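Local coordinates for Tlr1789 protein (Thermosynechococcus elongatus, PDB 2X8X) that probably helps assemble beta-barrel proteins in the cyanobacterial outer membrane, the part described here being its N-terminal POTRA domains, at residues Q148-V153 against N220-N225; Q212-P217 against I227-E232. All coordinates share one frame; numbering follows the deposited sequence.

Contact 1. Residues Q148-V153 against N220-N225; sequences QVAEGV and NPRRVN. Unlike the reference sequence in segment 220-225: Asn220 (reference Asp), Arg223 (reference Lys).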
loop_
_atom_site.group_PDB
_atom_site.type_symbol
_atom_site.label_atom_id
_atom_site.label_comp_id
_atom_site.label_asym_id
_atom_site.label_seq_id
_atom_site.Cartn_x
_atom_site.Cartn_y
_atom_site.Cartn_z
ATOM N N GLN A 148 -4.597 -4.150 -4.423
ATOM C CA GLN A 148 -5.393 -3.199 -5.184
ATOM C C GLN A 148 -4.586 -1.967 -5.301
ATOM O O GLN A 148 -3.891 -1.609 -4.329
ATOM C CB GLN A 148 -6.642 -2.838 -4.393
ATOM C CG GLN A 148 -7.512 -4.036 -4.052
ATOM C CD GLN A 148 -8.753 -3.619 -3.223
ATOM O OE1 GLN A 148 -8.955 -4.134 -2.136
ATOM N NE2 GLN A 148 -9.486 -2.630 -3.677
ATOM N N VAL A 149 -4.638 -1.305 -6.459
ATOM C CA VAL A 149 -4.173 0.074 -6.585
ATOM C C VAL A 149 -5.340 0.985 -7.036
ATOM O O VAL A 149 -6.315 0.520 -7.651
ATOM C CB VAL A 149 -3.051 0.195 -7.557
ATOM C CG1 VAL A 149 -1.811 -0.612 -7.068
ATOM C CG2 VAL A 149 -3.538 -0.336 -8.874
ATOM N N ALA A 150 -5.226 2.247 -6.654
ATOM C CA ALA A 150 -6.037 3.336 -7.194
ATOM C C ALA A 150 -5.023 4.278 -7.774
ATOM O O ALA A 150 -4.309 4.941 -7.031
ATOM C CB ALA A 150 -6.777 4.006 -6.108
ATOM N N GLU A 151 -4.979 4.337 -9.095
ATOM C CA GLU A 151 -3.922 5.019 -9.793
ATOM C C GLU A 151 -4.229 6.506 -9.966
ATOM O O GLU A 151 -3.313 7.272 -10.195
ATOM C CB GLU A 151 -3.784 4.393 -11.162
ATOM C CG GLU A 151 -3.392 2.909 -11.047
ATOM C CD GLU A 151 -2.769 2.408 -12.312
ATOM O OE1 GLU A 151 -3.062 2.976 -13.386
ATOM O OE2 GLU A 151 -1.973 1.479 -12.235
ATOM N N GLY A 152 -5.497 6.899 -9.841
ATOM C CA GLY A 152 -5.892 8.318 -10.034
ATOM C C GLY A 152 -6.505 8.534 -11.422
ATOM O O GLY A 152 -6.145 9.453 -12.144
ATOM N N VAL A 153 -7.389 7.637 -11.836
ATOM C CA VAL A 153 -8.106 7.747 -13.139
ATOM C C VAL A 153 -9.047 8.985 -13.131
ATOM O O VAL A 153 -9.751 9.270 -12.135
ATOM C CB VAL A 153 -8.912 6.418 -13.484
ATOM C CG1 VAL A 153 -9.706 6.540 -14.865
ATOM C CG2 VAL A 153 -7.984 5.222 -13.554
ATOM N N ASN A 220 -17.131 6.607 -8.851
ATOM C CA ASN A 220 -16.140 5.711 -8.242
ATOM C C ASN A 220 -15.172 6.603 -7.384
ATOM O O ASN A 220 -14.378 7.381 -7.942
ATOM C CB ASN A 220 -15.390 4.998 -9.348
ATOM C CG ASN A 220 -14.314 4.068 -8.815
ATOM O OD1 ASN A 220 -13.790 3.231 -9.565
ATOM N ND2 ASN A 220 -14.011 4.169 -7.504
ATOM N N PRO A 221 -15.249 6.523 -6.025
ATOM C CA PRO A 221 -14.533 7.435 -5.128
ATOM C C PRO A 221 -12.990 7.247 -5.155
ATOM O O PRO A 221 -12.261 7.986 -4.516
ATOM C CB PRO A 221 -15.091 7.078 -3.742
ATOM C CG PRO A 221 -15.500 5.643 -3.869
ATOM C CD PRO A 221 -16.045 5.530 -5.270
ATOM N N ARG A 222 -12.534 6.264 -5.917
ATOM C CA ARG A 222 -11.123 5.970 -6.124
ATOM C C ARG A 222 -10.621 6.724 -7.353
ATOM O O ARG A 222 -9.406 6.837 -7.598
ATOM C CB ARG A 222 -11.001 4.440 -6.251
ATOM C CG ARG A 222 -10.818 3.929 -4.862
ATOM C CD ARG A 222 -11.574 2.824 -4.337
ATOM N NE ARG A 222 -10.831 1.622 -4.461
ATOM C CZ ARG A 222 -10.908 0.495 -3.747
ATOM N NH1 ARG A 222 -10.135 -0.424 -4.195
ATOM N NH2 ARG A 222 -11.695 0.203 -2.672
ATOM N N ARG A 223 -11.572 7.288 -8.103
ATOM C CA ARG A 223 -11.272 8.087 -9.295
ATOM C C ARG A 223 -11.485 9.585 -9.067
ATOM O O ARG A 223 -11.999 9.979 -7.991
ATOM C CB ARG A 223 -12.121 7.587 -10.429
ATOM C CG ARG A 223 -11.786 6.131 -10.695
ATOM C CD ARG A 223 -12.428 5.661 -11.951
ATOM N NE ARG A 223 -11.658 4.540 -12.461
ATOM C CZ ARG A 223 -11.955 3.820 -13.542
ATOM N NH1 ARG A 223 -13.045 4.077 -14.262
ATOM N NH2 ARG A 223 -11.141 2.830 -13.900
ATOM N N VAL A 224 -11.106 10.427 -10.050
ATOM C CA VAL A 224 -11.283 11.889 -9.823
ATOM C C VAL A 224 -12.030 12.625 -10.894
ATOM O O VAL A 224 -11.986 12.261 -12.088
ATOM C CB VAL A 224 -9.925 12.672 -9.596
ATOM C CG1 VAL A 224 -9.439 12.434 -8.196
ATOM C CG2 VAL A 224 -8.959 12.233 -10.594
ATOM N N ASN A 225 -12.703 13.666 -10.426
ATOM C CA ASN A 225 -13.282 14.708 -11.245
ATOM C C ASN A 225 -12.270 15.891 -11.254
ATOM O O ASN A 225 -11.991 16.523 -10.208
ATOM C CB ASN A 225 -14.715 15.056 -10.718
ATOM C CG ASN A 225 -15.446 16.203 -11.548
ATOM O OD1 ASN A 225 -15.000 16.597 -12.659
ATOM N ND2 ASN A 225 -16.576 16.743 -10.981
HETATM O O HOH W 1 -8.857 0.381 -6.921
HETATM O O HOH W 2 -8.197 5.745 -9.708
#

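Contact 2. Residues Q212-P217 against I227-E232; sequences QVALEP and ILNIKE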
loop_
_atom_site.group_PDB
_atom_site.type_symbol
_atom_site.label_atom_id
_atom_site.label_comp_id
_atom_site.label_asym_id
_atom_site.label_seq_id
_atom_site.Cartn_x
_atom_site.Cartn_y
_atom_site.Cartn_z
ATOM N N GLN A 212 -7.093 27.617 -12.119
ATOM C CA GLN A 212 -6.669 26.804 -10.996
ATOM C C GLN A 212 -7.232 25.384 -11.100
ATOM O O GLN A 212 -8.384 25.168 -11.461
ATOM C CB GLN A 212 -7.090 27.420 -9.647
ATOM C CG GLN A 212 -6.345 28.715 -9.210
ATOM C CD GLN A 212 -4.801 28.539 -8.980
ATOM O OE1 GLN A 212 -4.332 27.525 -8.453
ATOM N NE2 GLN A 212 -4.022 29.554 -9.389
ATOM N N VAL A 213 -6.433 24.400 -10.732
ATOM C CA VAL A 213 -6.872 23.002 -10.845
ATOM C C VAL A 213 -7.354 22.542 -9.473
ATOM O O VAL A 213 -6.665 22.781 -8.503
ATOM C CB VAL A 213 -5.712 22.082 -11.311
ATOM C CG1 VAL A 213 -6.178 20.661 -11.329
ATOM C CG2 VAL A 213 -5.290 22.426 -12.730
ATOM N N ALA A 214 -8.505 21.882 -9.375
ATOM C CA ALA A 214 -8.927 21.307 -8.091
ATOM C C ALA A 214 -9.413 19.899 -8.397
ATOM O O ALA A 214 -9.916 19.675 -9.506
ATOM C CB ALA A 214 -10.023 22.140 -7.496
ATOM N N LEU A 215 -9.336 18.979 -7.431
ATOM C CA LEU A 215 -9.798 17.589 -7.599
ATOM C C LEU A 215 -10.975 17.283 -6.716
ATOM O O LEU A 215 -10.980 17.640 -5.557
ATOM C CB LEU A 215 -8.646 16.622 -7.284
ATOM C CG LEU A 215 -7.374 16.840 -8.144
ATOM C CD1 LEU A 215 -6.192 15.962 -7.684
ATOM C CD2 LEU A 215 -7.665 16.566 -9.606
ATOM N N GLU A 216 -12.003 16.629 -7.237
ATOM C CA GLU A 216 -13.067 16.096 -6.391
ATOM C C GLU A 216 -13.197 14.588 -6.623
ATOM O O GLU A 216 -12.914 14.103 -7.732
ATOM C CB GLU A 216 -14.371 16.840 -6.701
ATOM C CG GLU A 216 -14.186 18.349 -6.344
ATOM C CD GLU A 216 -15.431 19.229 -6.503
ATOM O OE1 GLU A 216 -16.412 18.876 -7.225
ATOM O OE2 GLU A 216 -15.398 20.330 -5.905
ATOM N N PRO A 217 -13.661 13.844 -5.600
ATOM C CA PRO A 217 -13.739 12.366 -5.789
ATOM C C PRO A 217 -14.780 12.035 -6.873
ATOM O O PRO A 217 -15.863 12.645 -6.879
ATOM C CB PRO A 217 -14.211 11.835 -4.397
ATOM C CG PRO A 217 -14.367 13.068 -3.486
ATOM C CD PRO A 217 -14.313 14.316 -4.351
ATOM N N ILE A 227 -11.269 19.558 -11.857
ATOM C CA ILE A 227 -12.025 20.821 -11.980
ATOM C C ILE A 227 -11.008 21.847 -12.414
ATOM O O ILE A 227 -9.933 21.938 -11.795
ATOM C CB ILE A 227 -12.593 21.332 -10.629
ATOM C CG1 ILE A 227 -13.313 20.239 -9.799
ATOM C CG2 ILE A 227 -13.452 22.571 -10.831
ATOM C CD1 ILE A 227 -14.422 19.548 -10.463
ATOM N N LEU A 228 -11.323 22.588 -13.477
ATOM C CA LEU A 228 -10.548 23.776 -13.853
ATOM C C LEU A 228 -11.388 25.004 -13.477
ATOM O O LEU A 228 -12.481 25.185 -13.996
ATOM C CB LEU A 228 -10.261 23.777 -15.344
ATOM C CG LEU A 228 -9.369 22.722 -16.004
ATOM C CD1 LEU A 228 -8.993 23.197 -17.413
ATOM C CD2 LEU A 228 -8.131 22.442 -15.114
ATOM N N ASN A 229 -10.883 25.853 -12.566
ATOM C CA ASN A 229 -11.566 27.037 -12.137
ATOM C C ASN A 229 -10.905 28.140 -12.941
ATOM O O ASN A 229 -9.683 28.415 -12.764
ATOM C CB ASN A 229 -11.328 27.256 -10.646
ATOM C CG ASN A 229 -12.120 26.257 -9.782
ATOM O OD1 ASN A 229 -13.305 26.214 -9.883
ATOM N ND2 ASN A 229 -11.438 25.404 -9.026
ATOM N N ILE A 230 -11.701 28.760 -13.807
ATOM C CA ILE A 230 -11.150 29.600 -14.840
ATOM C C ILE A 230 -11.716 30.965 -14.762
ATOM O O ILE A 230 -12.928 31.088 -14.735
ATOM C CB ILE A 230 -11.503 29.018 -16.252
ATOM C CG1 ILE A 230 -10.874 27.629 -16.458
ATOM C CG2 ILE A 230 -11.009 29.961 -17.360
ATOM C CD1 ILE A 230 -11.449 26.942 -17.745
ATOM N N LYS A 231 -10.841 31.987 -14.734
ATOM C CA LYS A 231 -11.236 33.389 -14.838
ATOM C C LYS A 231 -10.752 33.936 -16.176
ATOM O O LYS A 231 -9.549 34.057 -16.378
ATOM C CB LYS A 231 -10.703 34.211 -13.647
ATOM C CG LYS A 231 -11.128 33.684 -12.244
ATOM C CD LYS A 231 -10.663 34.515 -11.030
ATOM C CE LYS A 231 -10.554 33.536 -9.817
ATOM N NZ LYS A 231 -10.600 34.111 -8.444
ATOM N N GLU A 232 -11.696 34.208 -17.092
ATOM C CA GLU A 232 -11.440 34.725 -18.443
ATOM C C GLU A 232 -11.172 36.222 -18.378
ATOM O O GLU A 232 -11.673 36.882 -17.472
ATOM C CB GLU A 232 -12.635 34.484 -19.367
ATOM C CG GLU A 232 -12.916 32.994 -19.622
ATOM C CD GLU A 232 -14.025 32.764 -20.646
ATOM O OE1 GLU A 232 -15.196 32.592 -20.242
ATOM O OE2 GLU A 232 -13.715 32.761 -21.857
#

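Contact 1. Residues Q148-V153 against N220-N225
The side chain of Gln148 comes up to the edge of the Arg222 guanidinium, near its plane and at about a right angle to that side chain, but the model sets the two groups too close and their bonding is doubtful. The next link is firmer and uses water: the carbonyl O of Val149 accepts a hydrogen bond from water 1 at 2.6 Å. The same water accepts one from NH1 of Arg222, 3.1 Å away. Bending of the arginine chain at chi2 (132°) and again at chi3 carries its guanidinium back alongside strand 144-150 as far as Gln148, while Ala150 turns its methyl toward the root of this side chain.

Here two successive POTRA domains meet: the last strand of the ShlB-type domain runs out, and the turn of the following domain's beta hairpin leans on the connection. That turn is a type I beta turn closed by Arg223 N and Asn220 O. Glu151 points into its own domain, its carboxylate hydrogen-bonded to the backbone N of Gln88, Val89 and Leu90 and to Tyr123 OH.

Gly152, at positive phi, donates its N-H to water 2 at 2.9 Å. Water 2 in turn donates to Arg222 O over 2.7 Å, so a second water relays one main chain to the other. Val153 then makes the direct junction, its carbonyl O receiving Val224 N at 2.7 Å in a nearly straight bond (166°). Val224 also bonds through its backbone with Glu155, part of the parallel pairing of strands 154-161 and 224-232. The extended Arg223 lies alongside the Val153 side chain, with NE 3.5 Å from Val153 CB and Val153 CG1 placed over one guanidinium face near its rim. Val224 CG2 packs 3.4 Å from Val153 O.

Contact 2. Residues Q212-P217 against I227-E232
Gln212 and Asn229 face each other as an antiparallel hydrogen-bonded pair, Gln212 N reaching Asn229 O at 2.8 Å. The return bond, Asn229 N to Gln212 O, is almost straight (176°). Ala214 and Ile227 repeat the pattern, with Ile227 N 2.7 Å from Ala214 O and Ala214 N donating to Ile227 O. Between them, the non-hydrogen-bonded pair Val213 and Leu228 lays its side chains side by side, Val213 CG2 touching Leu228 CD2 at 3.7 Å. On the other face of the sheet, the CB atoms of Ala214 and Ile227 lie 4.1 Å apart, and Asn229 ND2 is 3.9 Å from Ala214 CB. Ile227 CG1, anti to its carbonyl carbon (chi1 -47°), is turned toward Ala214 O and Glu216 CG, and CD1 beyond it lies 3.9 Å from Glu216 OE1.

Further out, helix 192-205 covers the Val213 and Leu228 face through Val195, Leu199 and Leu202, as in POTRA domains. Strand 154-161 pairs with the far edge of 227-232, its Arg160 salt-bridged to Glu216; Gln212 NE2 bonds to Asp210. The hairpin therefore keeps an oily face for its helix, while the opposite face mixes aliphatic contacts with polar Gln212, Asn229 and Glu216, the last probably charge-balanced by Arg160.

Followed from the N terminus, the chain leaves the second POTRA domain through 148-153, lays down strand 154-161, builds helices 175-179 and 192-205, and then enters the hairpin. Contact 1 closes a long loop of 66 intervening residues; contact 2 closes a short one of nine. The two cross rather than nest, because 220-225 falls between the segments 212-217 and 227-232. Strand 224-232 serves both: its beginning meets the interdomain connection, and from Asn225 onward it pairs with 208-217. They touch where Asn225 N lies 2.7 Å from Glu216 O, a probable hydrogen bond, which brings the hairpin of the third domain of this construct up to its junction with the second.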